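Local coordinates for rhusiopathiae surface protein B (Erysipelothrix rhusiopathiae, PDB 3V10) that probably binds collagen as a cell-wall-anchored surface adhesin, of which this chain is the collagen-binding domain, at residues T282-Y285 with N291-T294; L247-P252 with F261-D266; F30-S35 with D49-T54; I97-M102 with A312-E317. All blocks are in the same frame, centred on the assembly; numbering follows the deposited sequence.

In the fold
From the N terminus, contact 3 closes first, joining 30-35 to 49-54 across the interior of the N-terminal Ig-like domain. Contact 4 opens soon after, at 97-102, and waits for its partner until 312-317 at the far end of the chain. Within that long loop lies the second domain, where contact 2 closes before contact 1 opens: the former packs its two sheets together, the latter closes a hairpin in which the chain turns back after strand 276-286. Contacts 3 and 4 touch through neighbouring strands 50-54 and 96-101, whereas the centres of contacts 2 and 4 are about 44 Å apart. Contact 4 thus ties the chain's C-terminal end back to the first domain.

Contact 1: T282-Y285 with N291-T294; sequences TIEY and NLVT
Tyr285 and Val293 meet twice, once through the backbone and once where the isopropyl group of Val293 lies over the phenol ring. The main-chain bond runs from Val293 N to Tyr285 O over 2.8 Å and is nearly straight, with 174° at the hydrogen. From its CB the tyrosine swings CG between the backbone N and the carbonyl carbon (chi1 60°), which brings the ring under the valine. Next to CG the engagement is loose, Tyr285 CD1 lying 4.2 Å from Val293 CB. Farther out CE1 closes to 3.7 Å from the same CB, and CZ lies 3.7 Å from Val293 CG2. At the tip, OH rests 3.7 Å from Val293 CG1, so both methyls lie against the phenol end. Val293 CB stands 3.9 Å from the ring centroid and 22° off the normal, a CH-pi contact over the face.

Strand 276-286 and the short, weakly bonded strand 292-293 form a beta hairpin, and Tyr285 also stacks with Phe166 and touches Val198 of strand 198-204, which carries the hairpin's packing into the domain. Glu284 and Thr294 lie on the solvent-facing side, running alongside each other with the same heading. The extended glutamate passes its CG within 4.0 Å of Leu292 CD1, and its carboxylate ends near the methyl of Thr294.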
loop_
_atom_site.group_PDB
_atom_site.type_symbol
_atom_site.label_atom_id
_atom_site.label_comp_id
_atom_site.label_asym_id
_atom_site.label_seq_id
_atom_site.Cartn_x
_atom_site.Cartn_y
_atom_site.Cartn_z
ATOM N N THR A 282 6.399 -11.493 -17.796
ATOM C CA THR A 282 6.738 -11.440 -19.209
ATOM C C THR A 282 5.538 -11.988 -19.969
ATOM O O THR A 282 4.787 -12.812 -19.452
ATOM C CB THR A 282 8.003 -12.278 -19.531
ATOM O OG1 THR A 282 7.769 -13.659 -19.225
ATOM C CG2 THR A 282 9.185 -11.780 -18.705
ATOM N N ILE A 283 5.336 -11.505 -21.187
ATOM C CA ILE A 283 4.211 -11.976 -21.974
ATOM C C ILE A 283 4.661 -12.188 -23.406
ATOM O O ILE A 283 5.585 -11.523 -23.882
ATOM C CB ILE A 283 3.031 -10.954 -21.933
ATOM C CG1 ILE A 283 1.802 -11.541 -22.632
ATOM C CG2 ILE A 283 3.444 -9.630 -22.587
ATOM C CD1 ILE A 283 0.573 -10.664 -22.536
ATOM N N GLU A 284 4.034 -13.145 -24.074
ATOM C CA GLU A 284 4.348 -13.411 -25.465
ATOM C C GLU A 284 3.077 -13.819 -26.170
ATOM O O GLU A 284 2.260 -14.567 -25.626
ATOM C CB GLU A 284 5.390 -14.518 -25.609
ATOM C CG GLU A 284 6.032 -14.530 -26.997
ATOM C CD GLU A 284 7.246 -15.432 -27.076
ATOM O OE1 GLU A 284 7.132 -16.541 -27.640
ATOM O OE2 GLU A 284 8.312 -15.030 -26.561
ATOM N N TYR A 285 2.918 -13.310 -27.385
ATOM C CA TYR A 285 1.759 -13.605 -28.217
ATOM C C TYR A 285 1.976 -12.938 -29.567
ATOM O O TYR A 285 2.906 -12.161 -29.732
ATOM C CB TYR A 285 0.482 -13.035 -27.592
ATOM C CG TYR A 285 0.499 -11.530 -27.410
ATOM C CD1 TYR A 285 1.241 -10.940 -26.388
ATOM C CD2 TYR A 285 -0.201 -10.694 -28.281
ATOM C CE1 TYR A 285 1.291 -9.554 -26.234
ATOM C CE2 TYR A 285 -0.157 -9.305 -28.137
ATOM C CZ TYR A 285 0.591 -8.744 -27.113
ATOM O OH TYR A 285 0.647 -7.372 -26.973
ATOM N N ASN A 291 2.033 -10.309 -35.789
ATOM C CA ASN A 291 3.416 -10.080 -35.397
ATOM C C ASN A 291 3.673 -10.479 -33.959
ATOM O O ASN A 291 2.873 -10.191 -33.069
ATOM C CB ASN A 291 3.773 -8.616 -35.614
ATOM C CG ASN A 291 3.526 -8.178 -37.037
ATOM O OD1 ASN A 291 3.969 -8.837 -37.980
ATOM N ND2 ASN A 291 2.814 -7.074 -37.206
ATOM N N LEU A 292 4.801 -11.146 -33.742
ATOM C CA LEU A 292 5.186 -11.609 -32.418
ATOM C C LEU A 292 5.565 -10.440 -31.521
ATOM O O LEU A 292 6.416 -9.620 -31.878
ATOM C CB LEU A 292 6.365 -12.577 -32.531
ATOM C CG LEU A 292 6.704 -13.433 -31.312
ATOM C CD1 LEU A 292 5.535 -14.356 -30.999
ATOM C CD2 LEU A 292 7.961 -14.234 -31.591
ATOM N N VAL A 293 4.931 -10.369 -30.353
ATOM C CA VAL A 293 5.204 -9.304 -29.401
ATOM C C VAL A 293 6.097 -9.863 -28.298
ATOM O O VAL A 293 5.663 -10.687 -27.489
ATOM C CB VAL A 293 3.904 -8.769 -28.782
ATOM C CG1 VAL A 293 4.215 -7.676 -27.783
ATOM C CG2 VAL A 293 2.987 -8.247 -29.880
ATOM N N THR A 294 7.345 -9.410 -28.270
ATOM C CA THR A 294 8.310 -9.884 -27.279
ATOM C C THR A 294 9.007 -8.731 -26.571
ATOM O O THR A 294 9.899 -8.953 -25.759
ATOM C CB THR A 294 9.408 -10.734 -27.954
ATOM O OG1 THR A 294 10.135 -9.921 -28.890
ATOM C CG2 THR A 294 8.796 -11.913 -28.691
#

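Contact 2: L247-P252 with F261-D266; sequences LTVMIP and FTVTYD
Ile251 presses its CD1 methyl onto the flat face of Phe261, coming within 3.6 Å of Phe261 CD2. That methyl stands 4.0 Å from the ring centroid and 29° off the normal, a CH-pi contact displaced toward the CD2 side. Ile251 CG2 lies 4.0 Å from Phe261 CE2, and both prongs of the isoleucine come down on the same face, CD1 over the ring and CG2 outside its rim. At the other end a simpler version recurs: a single methyl, Leu247 CD1, lies over the Tyr265 ring, 4.2 Å from its centroid and shifted toward the rim near Tyr265 CD1. Tyr265 offers this face because CG lies between its backbone N and carbonyl carbon (chi1 63°), which stands the ring up beside the leucine. Between the two methyl-on-ring pairs, Val249 and Val263 meet more lightly, CG2 to CG2 at 4.3 Å.

The strands run antiparallel at 162°, their axes 10.5 Å apart, as facing layers of a beta sandwich. Strand 260-269 lies between 180-187 and 208-221, while 246-251 is flanked by 198-204 and 239-243. Tyr265 OH reaches across to hydrogen-bond Asp202 on 198-204, and the short helix 253-256 begins just after Pro252.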
loop_
_atom_site.group_PDB
_atom_site.type_symbol
_atom_site.label_atom_id
_atom_site.label_comp_id
_atom_site.label_asym_id
_atom_site.label_seq_id
_atom_site.Cartn_x
_atom_site.Cartn_y
_atom_site.Cartn_z
ATOM N N LEU A 247 3.666 -17.738 -11.242
ATOM C CA LEU A 247 2.270 -17.912 -11.624
ATOM C C LEU A 247 2.233 -17.736 -13.141
ATOM O O LEU A 247 2.640 -16.696 -13.670
ATOM C CB LEU A 247 1.392 -16.864 -10.929
ATOM C CG LEU A 247 -0.125 -16.932 -11.142
ATOM C CD1 LEU A 247 -0.834 -16.147 -10.029
ATOM C CD2 LEU A 247 -0.473 -16.365 -12.510
ATOM N N THR A 248 1.767 -18.766 -13.835
ATOM C CA THR A 248 1.717 -18.737 -15.288
ATOM C C THR A 248 0.287 -18.787 -15.790
ATOM O O THR A 248 -0.524 -19.564 -15.297
ATOM C CB THR A 248 2.495 -19.936 -15.878
ATOM O OG1 THR A 248 3.827 -19.933 -15.355
ATOM C CG2 THR A 248 2.540 -19.861 -17.411
ATOM N N VAL A 249 -0.015 -17.939 -16.768
ATOM C CA VAL A 249 -1.341 -17.881 -17.359
ATOM C C VAL A 249 -1.184 -18.170 -18.841
ATOM O O VAL A 249 -0.422 -17.490 -19.535
ATOM C CB VAL A 249 -1.977 -16.476 -17.195
ATOM C CG1 VAL A 249 -3.373 -16.447 -17.819
ATOM C CG2 VAL A 249 -2.043 -16.109 -15.721
ATOM N N MET A 250 -1.892 -19.189 -19.317
ATOM C CA MET A 250 -1.845 -19.569 -20.719
ATOM C C MET A 250 -3.259 -19.531 -21.284
ATOM O O MET A 250 -4.183 -20.126 -20.717
ATOM C CB MET A 250 -1.228 -20.969 -20.869
ATOM C CG MET A 250 0.265 -21.007 -20.548
ATOM S SD MET A 250 0.989 -22.681 -20.461
ATOM C CE MET A 250 0.930 -22.939 -18.707
ATOM N N ILE A 251 -3.434 -18.809 -22.385
ATOM C CA ILE A 251 -4.747 -18.689 -23.014
ATOM C C ILE A 251 -4.687 -19.030 -24.500
ATOM O O ILE A 251 -4.019 -18.349 -25.278
ATOM C CB ILE A 251 -5.306 -17.259 -22.868
ATOM C CG1 ILE A 251 -5.284 -16.835 -21.398
ATOM C CG2 ILE A 251 -6.736 -17.204 -23.406
ATOM C CD1 ILE A 251 -5.667 -15.387 -21.172
ATOM N N PRO A 252 -5.378 -20.103 -24.913
ATOM C CA PRO A 252 -5.381 -20.501 -26.327
ATOM C C PRO A 252 -5.929 -19.389 -27.220
ATOM O O PRO A 252 -6.811 -18.640 -26.815
ATOM C CB PRO A 252 -6.289 -21.728 -26.336
ATOM C CG PRO A 252 -6.082 -22.314 -24.976
ATOM C CD PRO A 252 -6.088 -21.094 -24.085
ATOM N N PHE A 261 -9.180 -10.550 -20.085
ATOM C CA PHE A 261 -9.046 -11.397 -18.910
ATOM C C PHE A 261 -8.315 -10.627 -17.830
ATOM O O PHE A 261 -7.188 -10.175 -18.033
ATOM C CB PHE A 261 -8.254 -12.661 -19.245
ATOM C CG PHE A 261 -8.930 -13.555 -20.241
ATOM C CD1 PHE A 261 -9.863 -14.499 -19.827
ATOM C CD2 PHE A 261 -8.642 -13.442 -21.595
ATOM C CE1 PHE A 261 -10.501 -15.324 -20.754
ATOM C CE2 PHE A 261 -9.273 -14.260 -22.527
ATOM C CZ PHE A 261 -10.204 -15.205 -22.104
ATOM N N THR A 262 -8.964 -10.465 -16.685
ATOM C CA THR A 262 -8.357 -9.768 -15.568
ATOM C C THR A 262 -8.104 -10.793 -14.475
ATOM O O THR A 262 -9.023 -11.196 -13.765
ATOM C CB THR A 262 -9.278 -8.664 -15.021
ATOM O OG1 THR A 262 -9.654 -7.786 -16.090
ATOM C CG2 THR A 262 -8.561 -7.858 -13.950
ATOM N N VAL A 263 -6.855 -11.235 -14.373
ATOM C CA VAL A 263 -6.466 -12.207 -13.364
ATOM C C VAL A 263 -6.078 -11.463 -12.090
ATOM O O VAL A 263 -5.191 -10.606 -12.112
ATOM C CB VAL A 263 -5.253 -13.055 -13.835
ATOM C CG1 VAL A 263 -4.841 -14.035 -12.747
ATOM C CG2 VAL A 263 -5.606 -13.808 -15.114
ATOM N N THR A 264 -6.743 -11.782 -10.984
ATOM C CA THR A 264 -6.437 -11.139 -9.716
ATOM C C THR A 264 -5.978 -12.173 -8.697
ATOM O O THR A 264 -6.340 -13.346 -8.776
ATOM C CB THR A 264 -7.663 -10.379 -9.150
ATOM O OG1 THR A 264 -8.751 -11.291 -8.952
ATOM C CG2 THR A 264 -8.095 -9.283 -10.117
ATOM N N TYR A 265 -5.156 -11.737 -7.756
ATOM C CA TYR A 265 -4.656 -12.618 -6.710
ATOM C C TYR A 265 -4.026 -11.784 -5.611
ATOM O O TYR A 265 -3.790 -10.587 -5.784
ATOM C CB TYR A 265 -3.615 -13.608 -7.261
ATOM C CG TYR A 265 -2.354 -12.977 -7.805
ATOM C CD1 TYR A 265 -2.297 -12.505 -9.118
ATOM C CD2 TYR A 265 -1.215 -12.846 -7.009
ATOM C CE1 TYR A 265 -1.140 -11.922 -9.625
ATOM C CE2 TYR A 265 -0.048 -12.258 -7.508
ATOM C CZ TYR A 265 -0.021 -11.800 -8.817
ATOM O OH TYR A 265 1.117 -11.217 -9.323
ATOM N N ASP A 266 -3.760 -12.426 -4.482
ATOM C CA ASP A 266 -3.156 -11.744 -3.348
ATOM C C ASP A 266 -1.816 -12.360 -2.991
ATOM O O ASP A 266 -1.558 -13.530 -3.279
ATOM C CB ASP A 266 -4.044 -11.850 -2.098
ATOM C CG ASP A 266 -5.465 -11.382 -2.335
ATOM O OD1 ASP A 266 -5.691 -10.580 -3.259
ATOM O OD2 ASP A 266 -6.357 -11.807 -1.567
#

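Contact 3: F30-S35 with D49-T54; sequences FNLAFS and DFFDLT
Phe34 and Phe51 supply the aromatic part of this buried contact, a T-shaped pair in which the edge of Phe51 is directed at the face of Phe34. The ring centroids are 5.1 Å apart and the planes are turned 69° to each other. Phe51 CE1 hangs above the middle of the Phe34 ring, and its neighbour Phe51 CZ comes 3.8 Å from Phe34 CE2. Both phenylalanines hold CG between the backbone N and the carbonyl carbon (chi1 near 60° in both), and from facing strands this turns the edge of Phe51 onto the face of Phe34.

The aliphatic part lies next to it. Leu32 and Leu53 meet end on, with CD2 of Leu32 3.6 Å from CD2 of Leu53. The same Leu32 methyl also lies 4.2 Å from Phe51 CE2, which joins the leucine pair to the aromatic pair in one continuous apolar layer.

Two further interactions of strand 50-54 lie beside this layer: Asp52, turned from the core, is hydrogen-bonded through OD1 to His98 ND1, and Phe51 meets Phe10 edge to face.

In backbone terms the strands are too far apart to pair: their axes approach to 11.3 Å and run antiparallel at 159°. Strand 28-35 pairs with 10-16 and 112-123, strand 50-54 with 96-101, and the four side chains help fill the space between the facing sheets, the arrangement typical of the hydrophobic core of an Ig-like beta sandwich.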
loop_
_atom_site.group_PDB
_atom_site.type_symbol
_atom_site.label_atom_id
_atom_site.label_comp_id
_atom_site.label_asym_id
_atom_site.label_seq_id
_atom_site.Cartn_x
_atom_site.Cartn_y
_atom_site.Cartn_z
ATOM N N PHE A 30 4.831 9.032 7.070
ATOM C CA PHE A 30 5.085 10.079 8.040
ATOM C C PHE A 30 6.131 9.557 9.009
ATOM O O PHE A 30 5.995 8.460 9.548
ATOM C CB PHE A 30 3.804 10.432 8.798
ATOM C CG PHE A 30 2.794 11.155 7.965
ATOM C CD1 PHE A 30 2.836 12.539 7.847
ATOM C CD2 PHE A 30 1.821 10.452 7.265
ATOM C CE1 PHE A 30 1.925 13.216 7.045
ATOM C CE2 PHE A 30 0.902 11.118 6.455
ATOM C CZ PHE A 30 0.954 12.504 6.346
ATOM N N ASN A 31 7.192 10.330 9.200
ATOM C CA ASN A 31 8.248 9.951 10.124
ATOM C C ASN A 31 8.250 10.959 11.261
ATOM O O ASN A 31 8.248 12.168 11.030
ATOM C CB ASN A 31 9.605 9.959 9.427
ATOM C CG ASN A 31 10.748 9.768 10.395
ATOM O OD1 ASN A 31 10.976 8.667 10.900
ATOM N ND2 ASN A 31 11.466 10.848 10.678
ATOM N N LEU A 32 8.257 10.458 12.489
ATOM C CA LEU A 32 8.231 11.316 13.662
ATOM C C LEU A 32 9.183 10.816 14.743
ATOM O O LEU A 32 9.288 9.616 14.994
ATOM C CB LEU A 32 6.796 11.372 14.206
ATOM C CG LEU A 32 6.476 12.243 15.417
ATOM C CD1 LEU A 32 6.568 13.717 15.037
ATOM C CD2 LEU A 32 5.073 11.906 15.916
ATOM N N ALA A 33 9.885 11.746 15.379
ATOM C CA ALA A 33 10.811 11.405 16.443
ATOM C C ALA A 33 10.483 12.264 17.653
ATOM O O ALA A 33 10.064 13.410 17.508
ATOM C CB ALA A 33 12.249 11.660 15.992
ATOM N N PHE A 34 10.657 11.706 18.842
ATOM C CA PHE A 34 10.400 12.451 20.065
ATOM C C PHE A 34 11.345 12.030 21.182
ATOM O O PHE A 34 12.078 11.043 21.059
ATOM C CB PHE A 34 8.931 12.287 20.495
ATOM C CG PHE A 34 8.543 10.878 20.837
ATOM C CD1 PHE A 34 8.649 10.413 22.142
ATOM C CD2 PHE A 34 8.070 10.015 19.851
ATOM C CE1 PHE A 34 8.288 9.109 22.462
ATOM C CE2 PHE A 34 7.709 8.710 20.160
ATOM C CZ PHE A 34 7.817 8.257 21.471
ATOM N N SER A 35 11.355 12.799 22.263
ATOM C CA SER A 35 12.210 12.481 23.393
ATOM C C SER A 35 11.646 13.138 24.638
ATOM O O SER A 35 10.637 13.843 24.573
ATOM C CB SER A 35 13.636 12.976 23.145
ATOM O OG SER A 35 13.661 14.387 23.019
ATOM N N ASP A 49 0.517 8.505 29.950
ATOM C CA ASP A 49 0.741 9.761 29.240
ATOM C C ASP A 49 0.614 9.398 27.766
ATOM O O ASP A 49 0.854 8.252 27.386
ATOM C CB ASP A 49 2.135 10.336 29.528
ATOM C CG ASP A 49 2.285 10.842 30.954
ATOM O OD1 ASP A 49 1.258 11.019 31.654
ATOM O OD2 ASP A 49 3.439 11.079 31.372
ATOM N N PHE A 50 0.254 10.369 26.939
ATOM C CA PHE A 50 0.032 10.102 25.523
ATOM C C PHE A 50 0.141 11.336 24.640
ATOM O O PHE A 50 0.348 12.449 25.112
ATOM C CB PHE A 50 -1.386 9.567 25.354
ATOM C CG PHE A 50 -2.443 10.546 25.801
ATOM C CD1 PHE A 50 -2.732 10.710 27.152
ATOM C CD2 PHE A 50 -3.102 11.353 24.873
ATOM C CE1 PHE A 50 -3.658 11.666 27.578
ATOM C CE2 PHE A 50 -4.028 12.311 25.288
ATOM C CZ PHE A 50 -4.306 12.468 26.644
ATOM N N PHE A 51 -0.004 11.106 23.338
ATOM C CA PHE A 51 -0.057 12.166 22.349
ATOM C C PHE A 51 -0.832 11.611 21.171
ATOM O O PHE A 51 -0.863 10.397 20.945
ATOM C CB PHE A 51 1.325 12.705 21.918
ATOM C CG PHE A 51 2.261 11.681 21.341
ATOM C CD1 PHE A 51 3.258 11.124 22.126
ATOM C CD2 PHE A 51 2.214 11.356 19.989
ATOM C CE1 PHE A 51 4.207 10.257 21.571
ATOM C CE2 PHE A 51 3.151 10.496 19.427
ATOM C CZ PHE A 51 4.150 9.946 20.216
ATOM N N ASP A 52 -1.485 12.504 20.449
ATOM C CA ASP A 52 -2.304 12.116 19.320
ATOM C C ASP A 52 -1.858 12.698 18.002
ATOM O O ASP A 52 -1.485 13.869 17.915
ATOM C CB ASP A 52 -3.752 12.522 19.588
ATOM C CG ASP A 52 -4.346 11.782 20.763
ATOM O OD1 ASP A 52 -4.480 10.543 20.669
ATOM O OD2 ASP A 52 -4.673 12.431 21.780
ATOM N N LEU A 53 -1.923 11.869 16.967
ATOM C CA LEU A 53 -1.559 12.287 15.623
ATOM C C LEU A 53 -2.854 12.382 14.822
ATOM O O LEU A 53 -3.747 11.548 14.976
ATOM C CB LEU A 53 -0.619 11.256 14.988
ATOM C CG LEU A 53 0.647 10.947 15.795
ATOM C CD1 LEU A 53 1.480 9.888 15.081
ATOM C CD2 LEU A 53 1.452 12.218 15.982
ATOM N N THR A 54 -2.961 13.406 13.983
ATOM C CA THR A 54 -4.155 13.592 13.170
ATOM C C THR A 54 -3.791 13.773 11.707
ATOM O O THR A 54 -3.267 14.811 11.317
ATOM C CB THR A 54 -4.955 14.823 13.623
ATOM O OG1 THR A 54 -5.237 14.721 15.023
ATOM C CG2 THR A 54 -6.265 14.920 12.854
#

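Contact 4: I97-M102 with A312-E317; sequences IHFEFM and ATIGGE
The C-terminal strand 311-315 inserts into the first domain, and its Ile314 makes the contact by meeting Phe99 and Phe101 of strand 96-101. Ile314 and Phe99 point at one another across the interior; the methyl CD1 reaches the rim of the phenyl ring and lies in its plane, 3.8 Å from Phe99 CZ. In the isoleucine CG1 lies anti to the carbonyl carbon and the chain runs on extended (chi2 -173°), carrying CD1 toward Phe99. The same methyl grazes Phe101, 4.4 Å from Phe101 CE1.

Strand 311-315 runs parallel to 71-77 and antiparallel to 112-123, between which it completes the sheet. This placement is consistent with the latch of the Collagen Hug model, in which the tail of the second domain complements a sheet of the first.

Phe99 is itself held among rings: it stacks with Phe51 and meets Phe34 edge to face. It is also perched on its own strand-mate, with Phe99 CE1 standing 3.5 Å above the plane of the Phe101 ring, over its centre. Ile314 also touches Val75 of the adjoining strand 71-77, Leu87 of strand 85-93 and Val111.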
loop_
_atom_site.group_PDB
_atom_site.type_symbol
_atom_site.label_atom_id
_atom_site.label_comp_id
_atom_site.label_asym_id
_atom_site.label_seq_id
_atom_site.Cartn_x
_atom_site.Cartn_y
_atom_site.Cartn_z
ATOM N N ILE A 97 -4.402 8.683 15.213
ATOM C CA ILE A 97 -3.477 7.680 15.738
ATOM C C ILE A 97 -3.131 8.077 17.168
ATOM O O ILE A 97 -2.697 9.204 17.418
ATOM C CB ILE A 97 -2.174 7.622 14.911
ATOM C CG1 ILE A 97 -2.495 7.616 13.415
ATOM C CG2 ILE A 97 -1.382 6.382 15.294
ATOM C CD1 ILE A 97 -3.302 6.431 12.967
ATOM N N HIS A 98 -3.318 7.144 18.096
ATOM C CA HIS A 98 -3.080 7.387 19.513
ATOM C C HIS A 98 -1.843 6.660 20.019
ATOM O O HIS A 98 -1.652 5.479 19.740
ATOM C CB HIS A 98 -4.315 6.919 20.308
ATOM C CG HIS A 98 -4.256 7.201 21.782
ATOM N ND1 HIS A 98 -4.463 8.456 22.314
ATOM C CD2 HIS A 98 -4.071 6.374 22.841
ATOM C CE1 HIS A 98 -4.412 8.391 23.633
ATOM N NE2 HIS A 98 -4.175 7.139 23.979
ATOM N N PHE A 99 -0.988 7.372 20.742
ATOM C CA PHE A 99 0.190 6.742 21.322
ATOM C C PHE A 99 0.083 6.875 22.831
ATOM O O PHE A 99 -0.176 7.965 23.336
ATOM C CB PHE A 99 1.485 7.404 20.844
ATOM C CG PHE A 99 2.718 6.872 21.530
ATOM C CD1 PHE A 99 3.090 7.336 22.791
ATOM C CD2 PHE A 99 3.484 5.877 20.936
ATOM C CE1 PHE A 99 4.199 6.818 23.450
ATOM C CE2 PHE A 99 4.605 5.346 21.590
ATOM C CZ PHE A 99 4.960 5.820 22.849
ATOM N N GLU A 100 0.271 5.768 23.545
ATOM C CA GLU A 100 0.206 5.774 25.003
ATOM C C GLU A 100 1.400 5.037 25.602
ATOM O O GLU A 100 1.789 3.973 25.122
ATOM C CB GLU A 100 -1.099 5.122 25.485
ATOM C CG GLU A 100 -1.201 4.977 27.001
ATOM C CD GLU A 100 -2.482 4.285 27.442
ATOM O OE1 GLU A 100 -2.803 3.217 26.879
ATOM O OE2 GLU A 100 -3.163 4.801 28.356
ATOM N N PHE A 101 1.988 5.622 26.641
ATOM C CA PHE A 101 3.123 5.017 27.323
ATOM C C PHE A 101 2.617 3.911 28.245
ATOM O O PHE A 101 1.620 4.085 28.940
ATOM C CB PHE A 101 3.862 6.079 28.143
ATOM C CG PHE A 101 4.678 7.033 27.312
ATOM C CD1 PHE A 101 5.929 6.661 26.836
ATOM C CD2 PHE A 101 4.193 8.302 27.005
ATOM C CE1 PHE A 101 6.692 7.536 26.067
ATOM C CE2 PHE A 101 4.949 9.187 26.232
ATOM C CZ PHE A 101 6.201 8.802 25.764
ATOM N N MET A 102 3.308 2.776 28.251
ATOM C CA MET A 102 2.919 1.650 29.091
ATOM C C MET A 102 3.690 1.648 30.408
ATOM O O MET A 102 4.625 2.427 30.594
ATOM C CB MET A 102 3.141 0.328 28.343
ATOM C CG MET A 102 2.215 0.117 27.143
ATOM S SD MET A 102 0.455 -0.096 27.576
ATOM C CE MET A 102 -0.166 1.534 27.324
ATOM N N ALA A 312 7.649 1.384 15.011
ATOM C CA ALA A 312 7.987 2.346 16.051
ATOM C C ALA A 312 8.955 1.701 17.023
ATOM O O ALA A 312 8.954 0.482 17.192
ATOM C CB ALA A 312 6.722 2.789 16.785
ATOM N N THR A 313 9.780 2.525 17.658
ATOM C CA THR A 313 10.762 2.036 18.612
ATOM C C THR A 313 11.036 3.101 19.660
ATOM O O THR A 313 10.857 4.290 19.401
ATOM C CB THR A 313 12.085 1.687 17.914
ATOM O OG1 THR A 313 13.104 1.473 18.895
ATOM C CG2 THR A 313 12.502 2.806 16.984
ATOM N N ILE A 314 11.461 2.667 20.843
ATOM C CA ILE A 314 11.761 3.585 21.934
ATOM C C ILE A 314 13.089 3.199 22.538
ATOM O O ILE A 314 13.442 2.017 22.533
ATOM C CB ILE A 314 10.693 3.524 23.022
ATOM C CG1 ILE A 314 9.374 4.125 22.511
ATOM C CG2 ILE A 314 11.192 4.249 24.292
ATOM C CD1 ILE A 314 8.323 4.260 23.599
ATOM N N GLY A 315 13.813 4.181 23.074
ATOM C CA GLY A 315 15.138 3.919 23.620
ATOM C C GLY A 315 15.415 4.690 24.876
ATOM O O GLY A 315 14.839 5.738 25.108
ATOM N N GLY A 316 16.315 4.174 25.695
ATOM C CA GLY A 316 16.570 4.791 26.983
ATOM C C GLY A 316 17.370 3.869 27.877
ATOM O O GLY A 316 17.576 2.704 27.548
ATOM N N GLU A 317 17.825 4.389 29.011
ATOM C CA GLU A 317 18.561 3.567 29.958
ATOM C C GLU A 317 17.835 3.486 31.296
ATOM O O GLU A 317 17.093 4.387 31.640
ATOM C CB GLU A 317 19.979 4.116 30.153
#